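Local atomic coordinates of pullulanase (Bacillus acidopullulyticus, PDB entry 2WAN), a protein that hydrolyses alpha-1,6-glucosidic linkages in pullulan and in branched starch polysaccharides, as a multidomain glycoside hydrolase with an alpha-amylase-type catalytic barrel. Residues P112-D120 and V125-M133; H827-Q837 and A860-V870. All coordinates share one frame; numbering follows the deposited sequence.

Contact 1: P112-D120 and V125-M133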
loop_
_atom_site.group_PDB
_atom_site.type_symbol
_atom_site.label_atom_id
_atom_site.label_comp_id
_atom_site.label_asym_id
_atom_site.label_seq_id
_atom_site.Cartn_x
_atom_site.Cartn_y
_atom_site.Cartn_z
ATOM N N PRO A 112 25.557 -11.477 -30.183
ATOM C CA PRO A 112 25.840 -10.132 -29.658
ATOM C C PRO A 112 24.715 -9.150 -30.008
ATOM O O PRO A 112 24.491 -8.876 -31.190
ATOM C CB PRO A 112 27.146 -9.737 -30.368
ATOM C CG PRO A 112 27.632 -10.998 -31.082
ATOM C CD PRO A 112 26.411 -11.821 -31.331
ATOM N N SER A 113 24.018 -8.623 -28.999
ATOM C CA SER A 113 22.812 -7.823 -29.259
ATOM C C SER A 113 22.556 -6.640 -28.324
ATOM O O SER A 113 23.041 -6.610 -27.188
ATOM C CB SER A 113 21.579 -8.735 -29.249
ATOM O OG SER A 113 21.425 -9.361 -27.988
ATOM N N VAL A 114 21.800 -5.662 -28.822
ATOM C CA VAL A 114 21.070 -4.732 -27.960
ATOM C C VAL A 114 19.907 -5.560 -27.404
ATOM O O VAL A 114 19.053 -6.011 -28.167
ATOM C CB VAL A 114 20.537 -3.506 -28.748
ATOM C CG1 VAL A 114 19.662 -2.616 -27.865
ATOM C CG2 VAL A 114 21.689 -2.692 -29.335
ATOM N N SER A 115 19.898 -5.810 -26.093
ATOM C CA SER A 115 18.919 -6.748 -25.520
ATOM C C SER A 115 17.592 -6.090 -25.094
ATOM O O SER A 115 16.593 -6.780 -24.891
ATOM C CB SER A 115 19.524 -7.563 -24.367
ATOM O OG SER A 115 19.926 -6.721 -23.303
ATOM N N ASN A 116 17.609 -4.769 -24.951
ATOM C CA ASN A 116 16.422 -3.970 -24.613
ATOM C C ASN A 116 16.664 -2.506 -24.922
ATOM O O ASN A 116 17.803 -2.032 -24.842
ATOM C CB ASN A 116 16.050 -4.100 -23.122
ATOM C CG ASN A 116 14.629 -3.615 -22.828
ATOM O OD1 ASN A 116 13.660 -4.320 -23.101
ATOM N ND2 ASN A 116 14.506 -2.423 -22.266
ATOM N N ALA A 117 15.599 -1.778 -25.265
ATOM C CA ALA A 117 15.690 -0.333 -25.471
ATOM C C ALA A 117 14.379 0.382 -25.157
ATOM O O ALA A 117 13.301 -0.057 -25.588
ATOM C CB ALA A 117 16.138 -0.002 -26.897
ATOM N N TYR A 118 14.492 1.481 -24.414
ATOM C CA TYR A 118 13.341 2.279 -24.001
ATOM C C TYR A 118 13.489 3.713 -24.462
ATOM O O TYR A 118 14.567 4.297 -24.359
ATOM C CB TYR A 118 13.209 2.289 -22.467
ATOM C CG TYR A 118 12.687 1.027 -21.827
ATOM C CD1 TYR A 118 11.580 0.340 -22.362
ATOM C CD2 TYR A 118 13.261 0.539 -20.649
ATOM C CE1 TYR A 118 11.082 -0.798 -21.762
ATOM C CE2 TYR A 118 12.766 -0.593 -20.030
ATOM C CZ TYR A 118 11.667 -1.265 -20.590
ATOM O OH TYR A 118 11.160 -2.398 -19.998
ATOM N N LEU A 119 12.396 4.292 -24.945
ATOM C CA LEU A 119 12.337 5.710 -25.214
ATOM C C LEU A 119 11.836 6.371 -23.929
ATOM O O LEU A 119 10.632 6.326 -23.617
ATOM C CB LEU A 119 11.414 5.987 -26.416
ATOM C CG LEU A 119 11.336 7.409 -26.982
ATOM C CD1 LEU A 119 12.712 7.886 -27.529
ATOM C CD2 LEU A 119 10.258 7.494 -28.071
ATOM N N ASP A 120 12.765 6.952 -23.169
ATOM C CA ASP A 120 12.453 7.473 -21.827
ATOM C C ASP A 120 12.280 8.976 -21.759
ATOM O O ASP A 120 11.946 9.514 -20.707
ATOM C CB ASP A 120 13.490 7.008 -20.789
ATOM C CG ASP A 120 13.242 5.587 -20.306
ATOM O OD1 ASP A 120 12.072 5.114 -20.325
ATOM O OD2 ASP A 120 14.218 4.928 -19.894
ATOM N N VAL A 125 17.026 7.658 -25.480
ATOM C CA VAL A 125 16.877 6.208 -25.497
ATOM C C VAL A 125 17.821 5.580 -24.473
ATOM O O VAL A 125 19.002 5.953 -24.393
ATOM C CB VAL A 125 17.148 5.604 -26.902
ATOM C CG1 VAL A 125 17.169 4.081 -26.863
ATOM C CG2 VAL A 125 16.114 6.102 -27.908
ATOM N N LEU A 126 17.281 4.650 -23.681
ATOM C CA LEU A 126 18.061 3.872 -22.721
ATOM C C LEU A 126 18.215 2.458 -23.253
ATOM O O LEU A 126 17.241 1.712 -23.337
ATOM C CB LEU A 126 17.375 3.865 -21.340
ATOM C CG LEU A 126 18.068 3.038 -20.245
ATOM C CD1 LEU A 126 19.227 3.833 -19.650
ATOM C CD2 LEU A 126 17.095 2.642 -19.139
ATOM N N ALA A 127 19.440 2.084 -23.616
ATOM C CA ALA A 127 19.682 0.800 -24.275
ATOM C C ALA A 127 20.627 -0.117 -23.508
ATOM O O ALA A 127 21.695 0.311 -23.068
ATOM C CB ALA A 127 20.201 1.023 -25.701
ATOM N N LYS A 128 20.222 -1.377 -23.379
ATOM C CA LYS A 128 21.010 -2.409 -22.709
ATOM C C LYS A 128 21.702 -3.315 -23.724
ATOM O O LYS A 128 21.075 -3.795 -24.675
ATOM C CB LYS A 128 20.120 -3.242 -21.776
ATOM C CG LYS A 128 20.849 -4.337 -20.987
ATOM C CD LYS A 128 21.580 -3.762 -19.779
ATOM C CE LYS A 128 22.647 -4.722 -19.265
ATOM N NZ LYS A 128 22.149 -6.110 -19.048
ATOM N N LEU A 129 22.991 -3.573 -23.502
ATOM C CA LEU A 129 23.769 -4.429 -24.401
ATOM C C LEU A 129 24.096 -5.766 -23.741
ATOM O O LEU A 129 24.319 -5.830 -22.530
ATOM C CB LEU A 129 25.059 -3.717 -24.817
ATOM C CG LEU A 129 24.984 -2.212 -25.105
ATOM C CD1 LEU A 129 26.360 -1.579 -25.029
ATOM C CD2 LEU A 129 24.326 -1.926 -26.456
ATOM N N SER A 130 24.131 -6.828 -24.543
ATOM C CA SER A 130 24.424 -8.174 -24.046
ATOM C C SER A 130 25.880 -8.358 -23.591
ATOM O O SER A 130 26.210 -9.348 -22.931
ATOM C CB SER A 130 24.065 -9.223 -25.097
ATOM O OG SER A 130 24.752 -8.977 -26.311
ATOM N N MET A 131 26.739 -7.410 -23.963
ATOM C CA MET A 131 28.122 -7.347 -23.468
ATOM C C MET A 131 28.629 -5.903 -23.511
ATOM O O MET A 131 28.165 -5.111 -24.334
ATOM C CB MET A 131 29.047 -8.302 -24.240
ATOM C CG MET A 131 29.020 -8.163 -25.755
ATOM S SD MET A 131 30.187 -9.289 -26.570
ATOM C CE MET A 131 29.410 -10.887 -26.309
ATOM N N PRO A 132 29.581 -5.550 -22.627
ATOM C CA PRO A 132 29.957 -4.141 -22.517
ATOM C C PRO A 132 30.724 -3.641 -23.731
ATOM O O PRO A 132 31.272 -4.440 -24.485
ATOM C CB PRO A 132 30.867 -4.106 -21.281
ATOM C CG PRO A 132 30.754 -5.452 -20.644
ATOM C CD PRO A 132 30.388 -6.395 -21.731
ATOM N N MET A 133 30.725 -2.326 -23.917
ATOM C CA MET A 133 31.508 -1.677 -24.967
ATOM C C MET A 133 32.289 -0.506 -24.380
ATOM O O MET A 133 31.923 0.021 -23.330
ATOM C CB MET A 133 30.605 -1.188 -26.113
ATOM C CG MET A 133 29.618 -0.078 -25.734
ATOM S SD MET A 133 29.199 1.050 -27.087
ATOM C CE MET A 133 29.066 -0.086 -28.468
HETATM O O HOH W 1 21.717 -7.916 -21.480
HETATM O O HOH W 2 16.791 -0.863 -21.700
#

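Contact 2: H827-Q837 and A860-V870. With SO4 (sulfate ion), chain L; SO4 (sulfate ion), chain J.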
loop_
_atom_site.group_PDB
_atom_site.type_symbol
_atom_site.label_atom_id
_atom_site.label_comp_id
_atom_site.label_asym_id
_atom_site.label_seq_id
_atom_site.Cartn_x
_atom_site.Cartn_y
_atom_site.Cartn_z
ATOM N N HIS A 827 -15.993 6.298 25.750
ATOM C CA HIS A 827 -15.006 7.094 26.467
ATOM C C HIS A 827 -13.947 7.660 25.566
ATOM O O HIS A 827 -12.953 6.986 25.265
ATOM C CB HIS A 827 -14.419 6.284 27.639
ATOM C CG HIS A 827 -15.405 6.122 28.738
ATOM N ND1 HIS A 827 -15.715 7.149 29.605
ATOM C CD2 HIS A 827 -16.248 5.103 29.035
ATOM C CE1 HIS A 827 -16.678 6.752 30.414
ATOM N NE2 HIS A 827 -17.022 5.517 30.088
ATOM N N PRO A 828 -14.152 8.923 25.129
ATOM C CA PRO A 828 -13.243 9.544 24.168
ATOM C C PRO A 828 -11.812 9.820 24.685
ATOM O O PRO A 828 -10.926 10.138 23.889
ATOM C CB PRO A 828 -13.995 10.832 23.753
ATOM C CG PRO A 828 -14.876 11.169 24.937
ATOM C CD PRO A 828 -15.293 9.794 25.478
ATOM N N ALA A 829 -11.570 9.662 25.992
ATOM C CA ALA A 829 -10.197 9.734 26.542
ATOM C C ALA A 829 -9.281 8.698 25.895
ATOM O O ALA A 829 -8.088 8.929 25.743
ATOM C CB ALA A 829 -10.217 9.520 28.051
ATOM N N PHE A 830 -9.856 7.558 25.509
ATOM C CA PHE A 830 -9.128 6.517 24.785
ATOM C C PHE A 830 -8.820 6.870 23.329
ATOM O O PHE A 830 -8.069 6.146 22.658
ATOM C CB PHE A 830 -9.930 5.205 24.810
ATOM C CG PHE A 830 -10.045 4.580 26.185
ATOM C CD1 PHE A 830 -8.941 4.002 26.799
ATOM C CD2 PHE A 830 -11.275 4.563 26.837
ATOM C CE1 PHE A 830 -9.058 3.413 28.071
ATOM C CE2 PHE A 830 -11.414 3.969 28.101
ATOM C CZ PHE A 830 -10.292 3.401 28.722
ATOM N N ARG A 831 -9.376 7.994 22.852
ATOM C CA ARG A 831 -9.389 8.321 21.431
ATOM C C ARG A 831 -8.982 9.783 21.228
ATOM O O ARG A 831 -9.585 10.521 20.433
ATOM C CB ARG A 831 -10.790 8.075 20.858
ATOM C CG ARG A 831 -11.193 6.600 20.917
ATOM C CD ARG A 831 -12.588 6.405 20.341
ATOM N NE ARG A 831 -13.635 6.640 21.328
ATOM C CZ ARG A 831 -14.483 7.663 21.350
ATOM N NH1 ARG A 831 -14.432 8.644 20.438
ATOM N NH2 ARG A 831 -15.398 7.712 22.305
ATOM N N MET A 832 -7.944 10.205 21.950
ATOM C CA MET A 832 -7.376 11.549 21.702
ATOM C C MET A 832 -6.923 11.670 20.244
ATOM O O MET A 832 -6.541 10.668 19.613
ATOM C CB MET A 832 -6.249 11.848 22.693
ATOM C CG MET A 832 -6.773 11.990 24.082
ATOM S SD MET A 832 -5.491 12.422 25.273
ATOM C CE MET A 832 -5.235 10.845 26.110
ATOM N N THR A 833 -6.997 12.883 19.693
ATOM C CA THR A 833 -6.790 13.055 18.247
ATOM C C THR A 833 -5.462 13.738 17.868
ATOM O O THR A 833 -5.070 13.728 16.692
ATOM C CB THR A 833 -7.958 13.837 17.590
ATOM O OG1 THR A 833 -8.023 15.152 18.150
ATOM C CG2 THR A 833 -9.326 13.117 17.792
ATOM N N THR A 834 -4.771 14.310 18.846
ATOM C CA THR A 834 -3.470 14.935 18.589
ATOM C C THR A 834 -2.399 14.462 19.564
ATOM O O THR A 834 -2.698 14.022 20.694
ATOM C CB THR A 834 -3.541 16.480 18.660
ATOM O OG1 THR A 834 -3.690 16.888 20.025
ATOM C CG2 THR A 834 -4.723 17.018 17.834
ATOM N N ALA A 835 -1.152 14.568 19.116
ATOM C CA ALA A 835 0.009 14.286 19.958
ATOM C C ALA A 835 0.035 15.187 21.189
ATOM O O ALA A 835 0.329 14.713 22.278
ATOM C CB ALA A 835 1.286 14.430 19.166
ATOM N N ASP A 836 -0.249 16.482 21.022
ATOM C CA ASP A 836 -0.278 17.388 22.175
ATOM C C ASP A 836 -1.298 16.988 23.248
ATOM O O ASP A 836 -0.972 17.039 24.425
ATOM C CB ASP A 836 -0.504 18.844 21.751
ATOM C CG ASP A 836 0.642 19.404 20.921
ATOM O OD1 ASP A 836 1.748 18.829 20.903
ATOM O OD2 ASP A 836 0.422 20.445 20.265
ATOM N N GLN A 837 -2.514 16.583 22.853
ATOM C CA GLN A 837 -3.493 16.094 23.820
ATOM C C GLN A 837 -2.923 14.923 24.596
ATOM O O GLN A 837 -3.102 14.856 25.804
ATOM C CB GLN A 837 -4.775 15.585 23.154
ATOM C CG GLN A 837 -5.862 16.585 22.952
ATOM C CD GLN A 837 -7.118 15.902 22.443
ATOM O OE1 GLN A 837 -7.052 15.024 21.580
ATOM N NE2 GLN A 837 -8.259 16.281 22.993
ATOM N N ALA A 860 -10.086 13.781 29.656
ATOM C CA ALA A 860 -9.340 13.852 28.401
ATOM C C ALA A 860 -10.251 13.782 27.174
ATOM O O ALA A 860 -11.117 12.904 27.096
ATOM C CB ALA A 860 -8.280 12.753 28.347
ATOM N N ASN A 861 -10.078 14.731 26.242
ATOM C CA ASN A 861 -10.880 14.717 24.997
ATOM C C ASN A 861 -12.406 14.673 25.255
ATOM O O ASN A 861 -13.162 14.004 24.533
ATOM C CB ASN A 861 -10.432 13.534 24.117
ATOM C CG ASN A 861 -10.878 13.661 22.662
ATOM O OD1 ASN A 861 -10.941 14.763 22.104
ATOM N ND2 ASN A 861 -11.159 12.514 22.029
ATOM N N HIS A 862 -12.853 15.424 26.266
ATOM C CA HIS A 862 -14.277 15.531 26.622
ATOM C C HIS A 862 -14.878 14.219 27.152
ATOM O O HIS A 862 -16.060 13.949 26.968
ATOM C CB HIS A 862 -15.105 16.083 25.450
ATOM C CG HIS A 862 -14.852 17.531 25.150
ATOM N ND1 HIS A 862 -13.919 18.288 25.820
ATOM C CD2 HIS A 862 -15.388 18.344 24.208
ATOM C CE1 HIS A 862 -13.912 19.515 25.328
ATOM N NE2 HIS A 862 -14.793 19.575 24.350
ATOM N N ASP A 863 -14.058 13.420 27.828
ATOM C CA ASP A 863 -14.595 12.257 28.544
ATOM C C ASP A 863 -15.448 12.683 29.731
ATOM O O ASP A 863 -15.178 13.730 30.347
ATOM C CB ASP A 863 -13.449 11.355 29.030
ATOM C CG ASP A 863 -13.856 9.909 29.056
ATOM O OD1 ASP A 863 -14.597 9.514 29.987
ATOM O OD2 ASP A 863 -13.465 9.181 28.113
ATOM N N THR A 864 -16.443 11.869 30.077
ATOM C CA THR A 864 -17.257 12.114 31.260
ATOM C C THR A 864 -16.606 11.579 32.543
ATOM O O THR A 864 -17.122 11.794 33.650
ATOM C CB THR A 864 -18.672 11.540 31.128
ATOM O OG1 THR A 864 -18.589 10.142 30.822
ATOM C CG2 THR A 864 -19.457 12.259 30.008
ATOM N N TRP A 865 -15.489 10.875 32.392
ATOM C CA TRP A 865 -14.719 10.443 33.574
ATOM C C TRP A 865 -13.467 11.322 33.719
ATOM O O TRP A 865 -12.680 11.457 32.780
ATOM C CB TRP A 865 -14.316 8.965 33.459
ATOM C CG TRP A 865 -15.463 8.001 33.646
ATOM C CD1 TRP A 865 -16.698 8.259 34.169
ATOM C CD2 TRP A 865 -15.430 6.585 33.367
ATOM N NE1 TRP A 865 -17.462 7.090 34.194
ATOM C CE2 TRP A 865 -16.700 6.056 33.707
ATOM C CE3 TRP A 865 -14.462 5.729 32.823
ATOM C CZ2 TRP A 865 -17.019 4.694 33.559
ATOM C CZ3 TRP A 865 -14.780 4.372 32.660
ATOM C CH2 TRP A 865 -16.043 3.868 33.029
ATOM N N LYS A 866 -13.281 11.908 34.909
ATOM C CA LYS A 866 -12.159 12.824 35.149
ATOM C C LYS A 866 -10.790 12.157 34.935
ATOM O O LYS A 866 -9.938 12.653 34.172
ATOM C CB LYS A 866 -12.233 13.394 36.583
ATOM C CG LYS A 866 -11.099 14.367 36.893
ATOM C CD LYS A 866 -11.251 14.988 38.279
ATOM C CE LYS A 866 -10.221 16.089 38.491
ATOM N NZ LYS A 866 -10.349 16.701 39.858
ATOM N N ASN A 867 -10.576 11.048 35.646
ATOM C CA ASN A 867 -9.349 10.291 35.551
ATOM C C ASN A 867 -9.698 8.838 35.264
ATOM O O ASN A 867 -10.615 8.283 35.904
ATOM C CB ASN A 867 -8.573 10.373 36.886
ATOM C CG ASN A 867 -8.085 11.775 37.196
ATOM O OD1 ASN A 867 -7.622 12.510 36.308
ATOM N ND2 ASN A 867 -8.184 12.163 38.468
ATOM N N ILE A 868 -8.985 8.245 34.309
ATOM C CA ILE A 868 -9.095 6.815 34.039
ATOM C C ILE A 868 -7.737 6.167 34.218
ATOM O O ILE A 868 -6.730 6.641 33.685
ATOM C CB ILE A 868 -9.598 6.539 32.602
ATOM C CG1 ILE A 868 -10.892 7.327 32.331
ATOM C CG2 ILE A 868 -9.785 5.007 32.377
ATOM C CD1 ILE A 868 -11.434 7.188 30.917
ATOM N N ILE A 869 -7.699 5.068 34.976
ATOM C CA ILE A 869 -6.456 4.297 35.078
ATOM C C ILE A 869 -6.619 2.949 34.389
ATOM O O ILE A 869 -7.631 2.290 34.561
ATOM C CB ILE A 869 -5.991 4.083 36.542
ATOM C CG1 ILE A 869 -5.433 5.384 37.098
ATOM C CG2 ILE A 869 -4.923 2.939 36.614
ATOM C CD1 ILE A 869 -5.162 5.330 38.616
ATOM N N VAL A 870 -5.630 2.575 33.573
ATOM C CA VAL A 870 -5.601 1.250 32.950
ATOM C C VAL A 870 -4.274 0.590 33.352
ATOM O O VAL A 870 -3.228 1.234 33.304
ATOM C CB VAL A 870 -5.637 1.346 31.392
ATOM C CG1 VAL A 870 -5.450 -0.031 30.722
ATOM C CG2 VAL A 870 -6.943 1.997 30.914
HETATM S S SO4 L . -8.788 18.236 26.145
HETATM O O1 SO4 L . -10.241 18.214 25.939
HETATM O O2 SO4 L . -8.142 18.743 24.928
HETATM O O3 SO4 L . -8.324 16.890 26.454
HETATM O O4 SO4 L . -8.438 19.115 27.258
HETATM S S SO4 J . -17.495 10.539 20.819
HETATM O O1 SO4 J . -18.020 11.874 21.103
HETATM O O2 SO4 J . -18.449 9.806 19.969
HETATM O O3 SO4 J . -17.356 9.799 22.092
HETATM O O4 SO4 J . -16.219 10.674 20.087
HETATM O O HOH W 3 -10.152 15.809 19.884
#

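Contact 1: P112-D120 and V125-M133
V125 meets L119 and A117 where the two strands of an antiparallel beta hairpin run side by side, their directions 168° apart. Its CG2 branch lies against L119 CD1, 3.9 Å away, while CG1 turns toward the methyl of A117. L126 follows as the hydrogen-bonded partner of Y118: L126 N gives a 2.8 Å bond to Y118 O, and L126 O takes the bond from Y118 N. A water links L126 O to N116 ND2, and this amide nitrogen sits 3.3 Å above the centre of the Y118 ring. L126 CB also brushes D120 OD2, an oxygen whose charge is matched by R303. A127 faces A117 in a non-hydrogen-bonded pair. At K128 the register slips by one residue in a beta bulge that takes in S115; K128 N bonds to N116 O, and K128 O accepts from S115 N (2.7 Å). The lysine chain passes S115 with its CG 3.4 Å from the hydroxyl OG, then bends away so that NZ meets N579 and a water shared with S115 OG. L129 returns to apolar packing, CD2 resting 4.0 Å from V114 CG2. S130 closes the pairing: with its OG set between backbone N and carbonyl carbon (chi1 57°), the hydroxyl receives S113 N at 2.8 Å and 176°, while S130 N bonds back to S113 O. The hairpin illustrates how one sheet serves two surroundings. V114, A117, L119, V125 and L129 pack into the domain interior, against strands 273-278, 288-292 and 295-302, whereas Y118 and K128 reach Q571, T576 and N579 of the catalytic region. Strand 114-121 is bordered by 295-302, strand 124-129 by 273-278.

Contact 2: H827-Q837 and A860-V870
H827 and D863 form a histidine-carboxylate hydrogen bond where the helix 811-826 ends against the C-terminal all-beta domain. H827 ND1 reaches the syn lone pair of D863 OD1 at 2.6 Å, with ring and carboxylate planes nearly coplanar. The anti lone pair of OD1 receives W865 N, which makes an Asx turn, while OD2 uses its own anti lone pair for A829 N (2.9 Å). Three donors thus grip the carboxylate and fix its rotation about CB-CG. Since H827 NE2 also bonds to E899, the imidazole is probably positively charged.

The second polar knot is N861, whose CG stands anti to the backbone N (chi1 -163°) and carries the amide across to the other segment. Its ND2 bonds to P828 O at 3.0 Å, from the face of that carbonyl opposite to R831 N. Its OD1 accepts Q837 NE2 (3.2 Å), the two amide planes standing almost perpendicular. A sulfate, probably from the crystallisation liquor, joins N861 N to Q837 NE2; another is gripped by both terminal nitrogens of R831, which also pairs with D432.

Further out, the imidazole of H827 stacks face to face on the six-membered ring of W865, centroids 3.8 Å apart and planes inclined by 27°. A serine at W865 would probably leave this face of H827 without its stacking partner and the imidazole held mainly by its two acidic neighbours. The methyl of A829 packs against A860 CB and I868 CD1. V870 CG2 comes in at the edge of the F830 ring, in its plane, 3.8 Å from F830 CE1.

Contacts 1 and 2 set a local pairing beside a longer-range one. Contact 1 is a pairing within one beta sheet, some of whose outer side chains also touch the catalytic region; only 5 residues separate the closest ends of its segments, as befits a hairpin. In contact 2 the segments lie 23 residues apart, and the contact joins the end of a helix to the all-beta domain. The two lie on opposite sides of the chain's centre, in series along the sequence, with their centres 61 Å apart and their nearest atoms still about 41 Å from each other. Neither contains an assigned catalytic residue, and the two sulfates at contact 2 probably come from the crystallisation liquor.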